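Local atomic coordinates of okadaic acid binding protein 2-alpha (Halichondria okadai, PDB entry 4WRI), a protein that binds the polyether cytotoxin okadaic acid and is implicated in accumulating it in the sponge that makes the protein. Residues A[12-17]-A[171-176]. Sequence-based numbering, arbitrary orientation.
Sequences HWCRKM and FFFTDQ
Phe172 lies along the aliphatic part of Lys16, whose CD leans off-centre over the ring, 4.2 Å from its centroid; the long methylene chain suits a flat aromatic neighbour. Bent at its third torsion (chi3 -64°), that chain delivers NZ to the end of helix 169-174, where backbone carbonyls lack helical partners. There Lys16 NZ donates to Phe172 O (2.8 Å), from above the carbonyl plane. Trp13 NE1 likewise reaches Phe173 O from above its carbonyl plane, at 2.8 Å and almost straight (172°), the oxygen lying in the indole plane; the indole offers an N-H at the rim of an otherwise apolar ring. The Phe173 ring takes Met17 CE against CD1 (3.7 Å), with SD in an oblique Met-aromatic contact. Asp175, the first residue to leave helical geometry, offers its O to Lys16 NZ (2.7 Å), while a water joins NZ to Asp175 OD2, which also accepts from Asn178 N. Gln176 bends back; its NE2, 3.2 Å from Trp13 CD1, donates to Thr174 O, which helps to hold the amide 41° from the indole plane. The first and last helices thus join beside okadaic acid's pocket, which includes Phe173, in a fold consistent with paired EF-hands.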
loop_
_atom_site.group_PDB
_atom_site.type_symbol
_atom_site.label_atom_id
_atom_site.label_comp_id
_atom_site.label_asym_id
_atom_site.label_seq_id
_atom_site.Cartn_x
_atom_site.Cartn_y
_atom_site.Cartn_z
ATOM N N HIS A 12 11.184 -11.709 -6.547
ATOM C CA HIS A 12 9.865 -11.759 -5.941
ATOM C C HIS A 12 9.520 -10.421 -5.304
ATOM O O HIS A 12 8.393 -9.943 -5.442
ATOM C CB HIS A 12 9.798 -12.860 -4.887
ATOM C CG HIS A 12 8.477 -12.916 -4.188
ATOM N ND1 HIS A 12 7.314 -13.256 -4.838
ATOM C CD2 HIS A 12 8.139 -12.646 -2.906
ATOM C CE1 HIS A 12 6.311 -13.202 -3.980
ATOM N NE2 HIS A 12 6.786 -12.847 -2.803
ATOM N N TRP A 13 10.461 -9.820 -4.600
ATOM C CA TRP A 13 10.201 -8.514 -4.008
ATOM C C TRP A 13 9.920 -7.487 -5.092
ATOM O O TRP A 13 9.014 -6.646 -4.946
ATOM C CB TRP A 13 11.335 -8.093 -3.099
ATOM C CG TRP A 13 11.125 -6.777 -2.424
ATOM C CD1 TRP A 13 10.561 -6.567 -1.194
ATOM C CD2 TRP A 13 11.497 -5.485 -2.919
ATOM N NE1 TRP A 13 10.535 -5.225 -0.901
ATOM C CE2 TRP A 13 11.102 -4.540 -1.949
ATOM C CE3 TRP A 13 12.077 -5.031 -4.104
ATOM C CZ2 TRP A 13 11.317 -3.170 -2.112
ATOM C CZ3 TRP A 13 12.273 -3.680 -4.262
ATOM C CH2 TRP A 13 11.899 -2.768 -3.284
ATOM N N CYS A 14 10.652 -7.522 -6.197
ATOM C CA CYS A 14 10.354 -6.566 -7.257
ATOM C C CYS A 14 8.959 -6.731 -7.818
ATOM O O CYS A 14 8.303 -5.743 -8.169
ATOM C CB CYS A 14 11.384 -6.652 -8.378
ATOM S SG CYS A 14 13.041 -6.134 -7.842
ATOM N N ARG A 15 8.497 -7.974 -7.915
ATOM C CA ARG A 15 7.149 -8.260 -8.339
ATOM C C ARG A 15 6.147 -7.675 -7.360
ATOM O O ARG A 15 5.127 -7.126 -7.775
ATOM C CB ARG A 15 6.943 -9.769 -8.425
ATOM C CG ARG A 15 5.617 -10.172 -9.026
ATOM C CD ARG A 15 5.505 -11.684 -9.102
ATOM N NE ARG A 15 4.224 -12.086 -9.645
ATOM C CZ ARG A 15 3.700 -13.301 -9.499
ATOM N NH1 ARG A 15 4.370 -14.227 -8.831
ATOM N NH2 ARG A 15 2.514 -13.585 -10.010
ATOM N N LYS A 16 6.421 -7.807 -6.069
ATOM C CA LYS A 16 5.546 -7.171 -5.092
ATOM C C LYS A 16 5.515 -5.640 -5.310
ATOM O O LYS A 16 4.425 -5.026 -5.247
ATOM C CB LYS A 16 5.957 -7.528 -3.662
ATOM C CG LYS A 16 5.670 -8.974 -3.276
ATOM C CD LYS A 16 5.959 -9.240 -1.800
ATOM C CE LYS A 16 7.435 -9.081 -1.423
ATOM N NZ LYS A 16 7.646 -9.350 0.042
ATOM N N MET A 17 6.657 -5.014 -5.587
ATOM C CA MET A 17 6.651 -3.564 -5.773
ATOM C C MET A 17 5.951 -3.153 -7.064
ATOM O O MET A 17 5.282 -2.109 -7.103
ATOM C CB MET A 17 8.054 -2.973 -5.671
ATOM C CG MET A 17 8.658 -3.132 -4.300
ATOM S SD MET A 17 7.687 -2.444 -2.916
ATOM C CE MET A 17 6.881 -3.895 -2.219
ATOM N N PHE A 171 5.559 -7.344 6.299
ATOM C CA PHE A 171 6.059 -8.515 5.577
ATOM C C PHE A 171 6.036 -8.268 4.074
ATOM O O PHE A 171 7.015 -8.515 3.354
ATOM C CB PHE A 171 5.228 -9.757 5.919
ATOM C CG PHE A 171 5.555 -10.970 5.083
ATOM C CD1 PHE A 171 5.015 -11.142 3.816
ATOM C CD2 PHE A 171 6.419 -11.948 5.573
ATOM C CE1 PHE A 171 5.314 -12.260 3.046
ATOM C CE2 PHE A 171 6.714 -13.077 4.803
ATOM C CZ PHE A 171 6.171 -13.221 3.544
ATOM N N PHE A 172 4.905 -7.798 3.575
ATOM C CA PHE A 172 4.760 -7.556 2.147
ATOM C C PHE A 172 5.842 -6.601 1.631
ATOM O O PHE A 172 6.450 -6.847 0.583
ATOM C CB PHE A 172 3.358 -7.015 1.840
ATOM C CG PHE A 172 3.191 -6.635 0.411
ATOM C CD1 PHE A 172 2.785 -7.563 -0.519
ATOM C CD2 PHE A 172 3.488 -5.342 -0.014
ATOM C CE1 PHE A 172 2.670 -7.218 -1.864
ATOM C CE2 PHE A 172 3.382 -5.009 -1.337
ATOM C CZ PHE A 172 2.973 -5.937 -2.271
ATOM N N PHE A 173 6.077 -5.506 2.348
ATOM C CA PHE A 173 7.007 -4.486 1.862
ATOM C C PHE A 173 8.473 -4.843 2.043
ATOM O O PHE A 173 9.321 -4.234 1.413
ATOM C CB PHE A 173 6.717 -3.104 2.475
ATOM C CG PHE A 173 5.715 -2.301 1.687
ATOM C CD1 PHE A 173 6.113 -1.584 0.562
ATOM C CD2 PHE A 173 4.384 -2.272 2.067
ATOM C CE1 PHE A 173 5.186 -0.844 -0.176
ATOM C CE2 PHE A 173 3.448 -1.546 1.321
ATOM C CZ PHE A 173 3.857 -0.843 0.200
ATOM N N THR A 174 8.784 -5.848 2.858
ATOM C CA THR A 174 10.187 -6.125 3.182
ATOM C C THR A 174 10.673 -7.549 2.927
ATOM O O THR A 174 11.856 -7.731 2.638
ATOM C CB THR A 174 10.527 -5.770 4.633
ATOM O OG1 THR A 174 9.784 -6.614 5.520
ATOM C CG2 THR A 174 10.220 -4.291 4.933
ATOM N N ASP A 175 9.813 -8.556 3.041
ATOM C CA ASP A 175 10.286 -9.931 2.886
ATOM C C ASP A 175 10.838 -10.203 1.483
ATOM O O ASP A 175 10.313 -9.709 0.492
ATOM C CB ASP A 175 9.171 -10.931 3.244
ATOM C CG ASP A 175 9.643 -12.363 3.131
ATOM O OD1 ASP A 175 10.274 -12.825 4.112
ATOM O OD2 ASP A 175 9.434 -12.984 2.081
ATOM N N GLN A 176 11.903 -10.998 1.408
ATOM C CA GLN A 176 12.559 -11.250 0.133
ATOM C C GLN A 176 12.227 -12.586 -0.493
ATOM O O GLN A 176 12.060 -12.677 -1.699
ATOM C CB GLN A 176 14.078 -11.161 0.300
ATOM C CG GLN A 176 14.554 -9.788 0.698
ATOM C CD GLN A 176 14.189 -8.744 -0.344
ATOM O OE1 GLN A 176 14.693 -8.759 -1.462
ATOM N NE2 GLN A 176 13.289 -7.850 0.009
HETATM O O HOH W 1 7.578 -12.018 0.319
#